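Probable acetyltransferase (Bacillus subtilis, PDB 1NSL) is a putative N-acetyltransferase of the GNAT family that may acetylate the N-termini of ribosomal proteins and assembles as a homohexamer. Local coordinates at residues I83-L88 with A95-W100; A132-V137 with L170-L175. All coordinates share one frame; numbering follows the deposited sequence.

Contact 1 of 2, residues I83-L88 with A95-W100; sequences ISLHNL and AEIGYW
Strands 83-88 and 95-100 run antiparallel, at 157°, as a beta hairpin. S84 with G98 and H86 with E96 are hydrogen-bonded pairs, I83 with Y99 and L85 with I97 non-hydrogen-bonded. H86 N to E96 O and E96 N to H86 O are both 2.9 Å; G98 N to S84 O is sound, but S84 N to G98 O is weak, its N-H bent away from the acceptor. On the face carrying I83, L85, I97 and Y99, the L85 branch CD1 reaches 3.7 Å from A95 CB and meets I97 CG1. L118 of helix 110-124 touches I83 and I97 there. The other face carries S84, H86 and E96; S84 OG is hydrogen-bonded to E70. E96 CG stands anti to its carbonyl carbon (chi1 -38°), and E96 OE2 comes 2.7 Å from N87 ND2, a weak bond with amide and carboxylate planes 75° apart. N87 OD1 lies at the edge of the H86 imidazole, 3.3 Å from H86 ND1 in another weak bond, and E96 O sits over one ring face, offset toward the rim, 3.8 Å from H86 CD2. N87 thus uses OD1 for the imidazole and ND2 for the carboxylate, which would limit rotation of both, though only weakly.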
ATOM      1  N   ILE C  83     -11.778   5.814  25.088  1.00 31.93           N
ATOM      2  CA  ILE C  83     -12.569   6.994  24.724  1.00 32.41           C
ATOM      3  C   ILE C  83     -12.203   7.253  23.344  1.00 32.04           C
ATOM      4  O   ILE C  83     -11.156   6.796  22.894  1.00 32.58           O
ATOM      5  CB  ILE C  83     -12.246   8.205  25.513  1.00 33.15           C
ATOM      6  CG1 ILE C  83     -13.113   9.345  25.054  1.00 34.03           C
ATOM      7  CG2 ILE C  83     -10.860   8.648  25.265  1.00 33.92           C
ATOM      8  CD1 ILE C  83     -13.124  10.443  26.163  1.00 38.29           C
ATOM      9  N   SER C  84     -13.030   8.013  22.662  1.00 31.33           N
ATOM     10  CA  SER C  84     -12.844   8.088  21.246  1.00 29.96           C
ATOM     11  C   SER C  84     -13.500   9.284  20.618  1.00 30.00           C
ATOM     12  O   SER C  84     -14.593   9.726  21.030  1.00 28.93           O
ATOM     13  CB  SER C  84     -13.459   6.870  20.672  1.00 29.99           C
ATOM     14  OG  SER C  84     -13.784   7.092  19.306  1.00 33.18           O
ATOM     15  N   LEU C  85     -12.815   9.821  19.612  1.00 29.84           N
ATOM     16  CA  LEU C  85     -13.332  10.969  18.891  1.00 29.77           C
ATOM     17  C   LEU C  85     -13.247  10.511  17.480  1.00 29.31           C
ATOM     18  O   LEU C  85     -12.159  10.247  17.020  1.00 29.70           O
ATOM     19  CB  LEU C  85     -12.434  12.171  19.084  1.00 29.41           C
ATOM     20  CG  LEU C  85     -12.773  13.310  18.144  1.00 28.91           C
ATOM     21  CD1 LEU C  85     -13.828  14.066  18.730  1.00 27.71           C
ATOM     22  CD2 LEU C  85     -11.576  14.210  17.992  1.00 32.61           C
ATOM     23  N   HIS C  86     -14.385  10.422  16.800  1.00 29.16           N
ATOM     24  CA  HIS C  86     -14.470   9.866  15.465  1.00 28.90           C
ATOM     25  C   HIS C  86     -15.454  10.657  14.632  1.00 29.13           C
ATOM     26  O   HIS C  86     -15.992  11.587  15.120  1.00 29.55           O
ATOM     27  CB  HIS C  86     -14.866   8.402  15.543  1.00 28.74           C
ATOM     28  CG  HIS C  86     -16.089   8.152  16.355  1.00 29.76           C
ATOM     29  ND1 HIS C  86     -17.352   8.086  15.804  1.00 34.04           N
ATOM     30  CD2 HIS C  86     -16.251   7.973  17.681  1.00 33.91           C
ATOM     31  CE1 HIS C  86     -18.238   7.869  16.754  1.00 35.76           C
ATOM     32  NE2 HIS C  86     -17.602   7.831  17.911  1.00 37.48           N
ATOM     33  N   ASN C  87     -15.708  10.259  13.392  1.00 30.04           N
ATOM     34  CA  ASN C  87     -16.485  11.041  12.441  1.00 31.27           C
ATOM     35  C   ASN C  87     -15.979  12.440  12.407  1.00 30.71           C
ATOM     36  O   ASN C  87     -16.738  13.384  12.538  1.00 31.28           O
ATOM     37  CB  ASN C  87     -17.963  11.065  12.753  1.00 32.70           C
ATOM     38  CG  ASN C  87     -18.563   9.678  12.775  1.00 38.78           C
ATOM     39  OD1 ASN C  87     -17.831   8.681  12.645  1.00 42.11           O
ATOM     40  ND2 ASN C  87     -19.896   9.590  12.965  1.00 42.79           N
ATOM     41  N   LEU C  88     -14.688  12.584  12.234  1.00 29.96           N
ATOM     42  CA  LEU C  88     -14.124  13.899  12.239  1.00 30.31           C
ATOM     43  C   LEU C  88     -14.400  14.524  10.905  1.00 29.83           C
ATOM     44  O   LEU C  88     -13.915  14.051   9.911  1.00 30.53           O
ATOM     45  CB  LEU C  88     -12.644  13.776  12.427  1.00 30.62           C
ATOM     46  CG  LEU C  88     -11.869  14.917  13.024  1.00 33.75           C
ATOM     47  CD1 LEU C  88     -10.505  14.301  13.421  1.00 36.56           C
ATOM     48  CD2 LEU C  88     -11.692  16.031  12.005  1.00 35.59           C
ATOM     49  N   ALA C  95     -17.520  16.744  15.161  1.00 30.26           N
ATOM     50  CA  ALA C  95     -17.016  15.372  15.342  1.00 30.65           C
ATOM     51  C   ALA C  95     -17.898  14.662  16.360  1.00 30.80           C
ATOM     52  O   ALA C  95     -18.709  15.318  16.984  1.00 32.85           O
ATOM     53  CB  ALA C  95     -15.589  15.441  15.837  1.00 29.75           C
ATOM     54  N   GLU C  96     -17.780  13.362  16.544  1.00 30.33           N
ATOM     55  CA  GLU C  96     -18.466  12.724  17.675  1.00 31.69           C
ATOM     56  C   GLU C  96     -17.578  12.044  18.746  1.00 32.18           C
ATOM     57  O   GLU C  96     -16.418  11.710  18.475  1.00 33.35           O
ATOM     58  CB  GLU C  96     -19.430  11.732  17.165  1.00 31.47           C
ATOM     59  CG  GLU C  96     -20.073  12.266  15.923  1.00 35.26           C
ATOM     60  CD  GLU C  96     -20.947  11.232  15.296  1.00 37.19           C
ATOM     61  OE1 GLU C  96     -21.191  10.203  15.977  1.00 39.54           O
ATOM     62  OE2 GLU C  96     -21.364  11.453  14.147  1.00 38.35           O
ATOM     63  N   ILE C  97     -18.109  11.889  19.970  1.00 31.73           N
ATOM     64  CA  ILE C  97     -17.394  11.188  21.047  1.00 30.85           C
ATOM     65  C   ILE C  97     -18.021   9.849  21.469  1.00 29.80           C
ATOM     66  O   ILE C  97     -19.220   9.701  21.500  1.00 28.65           O
ATOM     67  CB  ILE C  97     -17.185  12.125  22.234  1.00 31.98           C
ATOM     68  CG1 ILE C  97     -16.130  13.178  21.843  1.00 31.82           C
ATOM     69  CG2 ILE C  97     -16.781  11.372  23.548  1.00 29.40           C
ATOM     70  CD1 ILE C  97     -15.897  14.210  22.903  1.00 29.39           C
ATOM     71  N   GLY C  98     -17.185   8.851  21.726  1.00 29.65           N
ATOM     72  CA  GLY C  98     -17.673   7.557  22.190  1.00 29.18           C
ATOM     73  C   GLY C  98     -16.776   7.145  23.325  1.00 28.10           C
ATOM     74  O   GLY C  98     -15.750   7.761  23.538  1.00 29.14           O
ATOM     75  N   TYR C  99     -17.148   6.126  24.066  1.00 27.00           N
ATOM     76  CA  TYR C  99     -16.369   5.748  25.214  1.00 25.94           C
ATOM     77  C   TYR C  99     -17.063   4.560  25.769  1.00 25.51           C
ATOM     78  O   TYR C  99     -18.220   4.422  25.546  1.00 25.74           O
ATOM     79  CB  TYR C  99     -16.447   6.869  26.245  1.00 26.05           C
ATOM     80  CG  TYR C  99     -17.848   7.447  26.422  1.00 26.10           C
ATOM     81  CD1 TYR C  99     -18.864   6.693  26.975  1.00 24.20           C
ATOM     82  CD2 TYR C  99     -18.141   8.743  26.029  1.00 25.61           C
ATOM     83  CE1 TYR C  99     -20.101   7.186  27.111  1.00 25.89           C
ATOM     84  CE2 TYR C  99     -19.406   9.265  26.180  1.00 27.42           C
ATOM     85  CZ  TYR C  99     -20.387   8.470  26.715  1.00 28.42           C
ATOM     86  OH  TYR C  99     -21.671   8.926  26.886  1.00 29.16           O
ATOM     87  N   TRP C 100     -16.362   3.675  26.451  1.00 25.81           N
ATOM     88  CA  TRP C 100     -16.999   2.578  27.167  1.00 26.01           C
ATOM     89  C   TRP C 100     -16.125   2.285  28.316  1.00 27.01           C
ATOM     90  O   TRP C 100     -14.931   2.625  28.280  1.00 28.45           O
ATOM     91  CB  TRP C 100     -17.130   1.319  26.353  1.00 25.31           C
ATOM     92  CG  TRP C 100     -15.895   0.724  25.787  1.00 25.80           C
ATOM     93  CD1 TRP C 100     -15.411   0.940  24.546  1.00 26.37           C
ATOM     94  CD2 TRP C 100     -15.058  -0.275  26.368  1.00 26.48           C
ATOM     95  NE1 TRP C 100     -14.302   0.178  24.327  1.00 26.54           N
ATOM     96  CE2 TRP C 100     -14.066  -0.586  25.433  1.00 26.28           C
ATOM     97  CE3 TRP C 100     -15.039  -0.939  27.598  1.00 28.45           C
ATOM     98  CZ2 TRP C 100     -13.056  -1.512  25.682  1.00 26.01           C
ATOM     99  CZ3 TRP C 100     -14.037  -1.873  27.844  1.00 27.01           C
ATOM    100  CH2 TRP C 100     -13.064  -2.150  26.887  1.00 27.10           C
TER

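Contact 2 of 2, residues A132-V137 with L170-L175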
ATOM      1  N   ALA C 132     -20.513  15.983  19.110  1.00 27.14           N
ATOM      2  CA  ALA C 132     -21.737  15.295  19.547  1.00 27.34           C
ATOM      3  C   ALA C 132     -21.453  14.031  20.287  1.00 27.93           C
ATOM      4  O   ALA C 132     -20.338  13.496  20.218  1.00 28.85           O
ATOM      5  CB  ALA C 132     -22.647  15.017  18.389  1.00 26.33           C
ATOM      6  N   ILE C 133     -22.451  13.548  21.001  1.00 27.64           N
ATOM      7  CA  ILE C 133     -22.349  12.253  21.625  1.00 27.93           C
ATOM      8  C   ILE C 133     -23.668  11.542  21.417  1.00 28.84           C
ATOM      9  O   ILE C 133     -24.742  12.121  21.568  1.00 29.11           O
ATOM     10  CB  ILE C 133     -22.145  12.389  23.118  1.00 27.71           C
ATOM     11  CG1 ILE C 133     -20.694  12.697  23.481  1.00 27.98           C
ATOM     12  CG2 ILE C 133     -22.594  11.128  23.846  1.00 27.37           C
ATOM     13  CD1 ILE C 133     -20.565  13.142  24.991  1.00 23.68           C
ATOM     14  N   CYS C 134     -23.630  10.267  21.079  1.00 29.65           N
ATOM     15  CA  CYS C 134     -24.895   9.620  20.963  1.00 29.87           C
ATOM     16  C   CYS C 134     -24.959   8.359  21.806  1.00 29.98           C
ATOM     17  O   CYS C 134     -23.949   7.907  22.322  1.00 30.87           O
ATOM     18  CB  CYS C 134     -25.273   9.472  19.514  1.00 29.07           C
ATOM     19  SG  CYS C 134     -24.605   8.077  18.771  1.00 32.70           S
ATOM     20  N   ALA C 135     -26.134   7.808  22.015  1.00 29.79           N
ATOM     21  CA  ALA C 135     -26.179   6.657  22.890  1.00 30.03           C
ATOM     22  C   ALA C 135     -27.499   5.974  22.793  1.00 29.71           C
ATOM     23  O   ALA C 135     -28.493   6.561  22.324  1.00 30.67           O
ATOM     24  CB  ALA C 135     -25.956   7.078  24.307  1.00 30.25           C
ATOM     25  N   ALA C 136     -27.526   4.756  23.291  1.00 27.89           N
ATOM     26  CA  ALA C 136     -28.737   3.994  23.209  1.00 27.33           C
ATOM     27  C   ALA C 136     -29.701   4.598  24.139  1.00 27.12           C
ATOM     28  O   ALA C 136     -29.393   4.867  25.274  1.00 26.54           O
ATOM     29  CB  ALA C 136     -28.484   2.578  23.573  1.00 27.96           C
ATOM     30  N   VAL C 137     -30.899   4.806  23.627  1.00 28.19           N
ATOM     31  CA  VAL C 137     -32.019   5.475  24.322  1.00 27.58           C
ATOM     32  C   VAL C 137     -32.221   5.089  25.754  1.00 27.31           C
ATOM     33  O   VAL C 137     -32.587   5.934  26.616  1.00 26.96           O
ATOM     34  CB  VAL C 137     -33.346   5.213  23.578  1.00 26.87           C
ATOM     35  CG1 VAL C 137     -34.422   4.953  24.513  1.00 29.25           C
ATOM     36  CG2 VAL C 137     -33.722   6.418  22.826  1.00 28.10           C
ATOM     37  N   LEU C 170     -31.337   5.510  18.851  1.00 26.85           N
ATOM     38  CA  LEU C 170     -30.200   6.253  19.252  1.00 27.90           C
ATOM     39  C   LEU C 170     -30.717   7.662  19.540  1.00 28.94           C
ATOM     40  O   LEU C 170     -31.508   8.219  18.772  1.00 29.48           O
ATOM     41  CB  LEU C 170     -29.294   6.283  18.067  1.00 27.57           C
ATOM     42  CG  LEU C 170     -28.222   5.225  17.962  1.00 29.69           C
ATOM     43  CD1 LEU C 170     -27.115   5.564  16.908  1.00 25.89           C
ATOM     44  CD2 LEU C 170     -27.665   5.210  19.374  1.00 32.54           C
ATOM     45  N   VAL C 171     -30.333   8.230  20.664  1.00 29.48           N
ATOM     46  CA  VAL C 171     -30.606   9.633  20.831  1.00 30.39           C
ATOM     47  C   VAL C 171     -29.301  10.460  20.687  1.00 30.87           C
ATOM     48  O   VAL C 171     -28.263  10.064  21.208  1.00 31.07           O
ATOM     49  CB  VAL C 171     -31.177   9.893  22.155  1.00 30.63           C
ATOM     50  CG1 VAL C 171     -30.267   9.367  23.192  1.00 32.25           C
ATOM     51  CG2 VAL C 171     -31.338  11.364  22.323  1.00 31.08           C
ATOM     52  N   TYR C 172     -29.344  11.592  19.981  1.00 30.50           N
ATOM     53  CA  TYR C 172     -28.158  12.386  19.775  1.00 30.09           C
ATOM     54  C   TYR C 172     -28.107  13.530  20.762  1.00 30.27           C
ATOM     55  O   TYR C 172     -29.150  14.006  21.145  1.00 30.16           O
ATOM     56  CB  TYR C 172     -28.213  12.962  18.364  1.00 30.68           C
ATOM     57  CG  TYR C 172     -27.722  11.970  17.433  1.00 30.68           C
ATOM     58  CD1 TYR C 172     -28.488  10.885  17.111  1.00 33.68           C
ATOM     59  CD2 TYR C 172     -26.435  12.007  16.989  1.00 32.75           C
ATOM     60  CE1 TYR C 172     -27.983   9.874  16.308  1.00 34.21           C
ATOM     61  CE2 TYR C 172     -25.944  11.018  16.191  1.00 33.63           C
ATOM     62  CZ  TYR C 172     -26.729   9.963  15.859  1.00 33.65           C
ATOM     63  OH  TYR C 172     -26.241   8.972  15.074  1.00 38.79           O
ATOM     64  N   TYR C 173     -26.892  13.970  21.126  1.00 29.58           N
ATOM     65  CA  TYR C 173     -26.631  15.141  21.958  1.00 28.86           C
ATOM     66  C   TYR C 173     -25.470  15.985  21.368  1.00 28.59           C
ATOM     67  O   TYR C 173     -24.539  15.416  20.852  1.00 29.32           O
ATOM     68  CB  TYR C 173     -26.186  14.710  23.344  1.00 28.73           C
ATOM     69  CG  TYR C 173     -27.180  14.072  24.306  1.00 29.17           C
ATOM     70  CD1 TYR C 173     -27.284  12.709  24.394  1.00 27.21           C
ATOM     71  CD2 TYR C 173     -27.935  14.840  25.201  1.00 31.11           C
ATOM     72  CE1 TYR C 173     -28.113  12.097  25.306  1.00 28.98           C
ATOM     73  CE2 TYR C 173     -28.798  14.237  26.151  1.00 30.15           C
ATOM     74  CZ  TYR C 173     -28.870  12.843  26.190  1.00 31.86           C
ATOM     75  OH  TYR C 173     -29.707  12.174  27.072  1.00 31.37           O
ATOM     76  N   SER C 174     -25.477  17.323  21.504  1.00 28.10           N
ATOM     77  CA  SER C 174     -24.421  18.161  20.919  1.00 27.26           C
ATOM     78  C   SER C 174     -24.059  19.419  21.715  1.00 27.83           C
ATOM     79  O   SER C 174     -24.890  20.049  22.337  1.00 27.55           O
ATOM     80  CB  SER C 174     -24.798  18.597  19.518  1.00 26.40           C
ATOM     81  OG  SER C 174     -25.999  19.291  19.590  1.00 24.97           O
ATOM     82  N   LEU C 175     -22.792  19.791  21.647  1.00 27.16           N
ATOM     83  CA  LEU C 175     -22.314  20.908  22.366  1.00 25.91           C
ATOM     84  C   LEU C 175     -21.711  21.891  21.351  1.00 26.10           C
ATOM     85  O   LEU C 175     -20.864  21.532  20.542  1.00 24.85           O
ATOM     86  CB  LEU C 175     -21.319  20.419  23.415  1.00 25.38           C
ATOM     87  CG  LEU C 175     -20.576  21.512  24.197  1.00 25.68           C
ATOM     88  CD1 LEU C 175     -21.488  22.633  24.666  1.00 23.46           C
ATOM     89  CD2 LEU C 175     -19.844  20.919  25.360  1.00 24.47           C
TER
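C134 and Y172 are a non-hydrogen-bonded pair, side by side on one face of the GNAT sheet, in its C-terminal half, where 170-175 runs antiparallel to 132-136 at 161°. Four backbone hydrogen bonds join the strands, two at the I133-Y173 pair and two at A135-V171; I133 N to Y173 O is 2.8 Å and A135 N to V171 O is 3.2 Å. One aromatic contact lies on the face of C134 and Y172. The C134 methylene forms a CH-pi contact, CB 3.8 Å from the Y172 ring centroid and only 13° off the normal. With chi1 at 85°, SG lies between backbone N and carbonyl carbon and leans over the same ring, 4.4 Å from its centroid. Replacing Y172 with an alanine would probably leave C134 CB and SG without their aromatic cover and open a gap beside the strand pair. Apolar packing continues from this sulfur to L170, whose CD1 lies 4.0 Å from C134 SG. On the face of I133 and Y173, the phenol hydroxyl of Y173 hydrogen-bonds R143 of helix 140-149, and I133 touches P146 of that helix. The Y173 ring turns its edge to the opposite strand, with I133 O in the ring plane, 3.8 Å from Y173 CD1.

In the fold
Contacts 1 and 2 are successive parts of one mixed sheet, their centres 11 Å apart. They join where strand 94-101 runs parallel to strand 130-136: I97 N lies 2.8 Å from A132 O and A95 O 2.9 Å from A132 N, both probable hydrogen bonds. Beyond this seam the strands splay, Y99 CA 10.1 Å from A135 CA, consistent with the cleft where GNAT enzymes bind acetyl-CoA. Helix 140-149 spans both contacts, with Y99 OH bonded to S142 and Y173 OH to R143. Contact 1 is internal to its chain, whereas in contact 2 S174 O accepts a hydrogen bond from R158 of a second subunit, and L170 packs on K94 of the same neighbour.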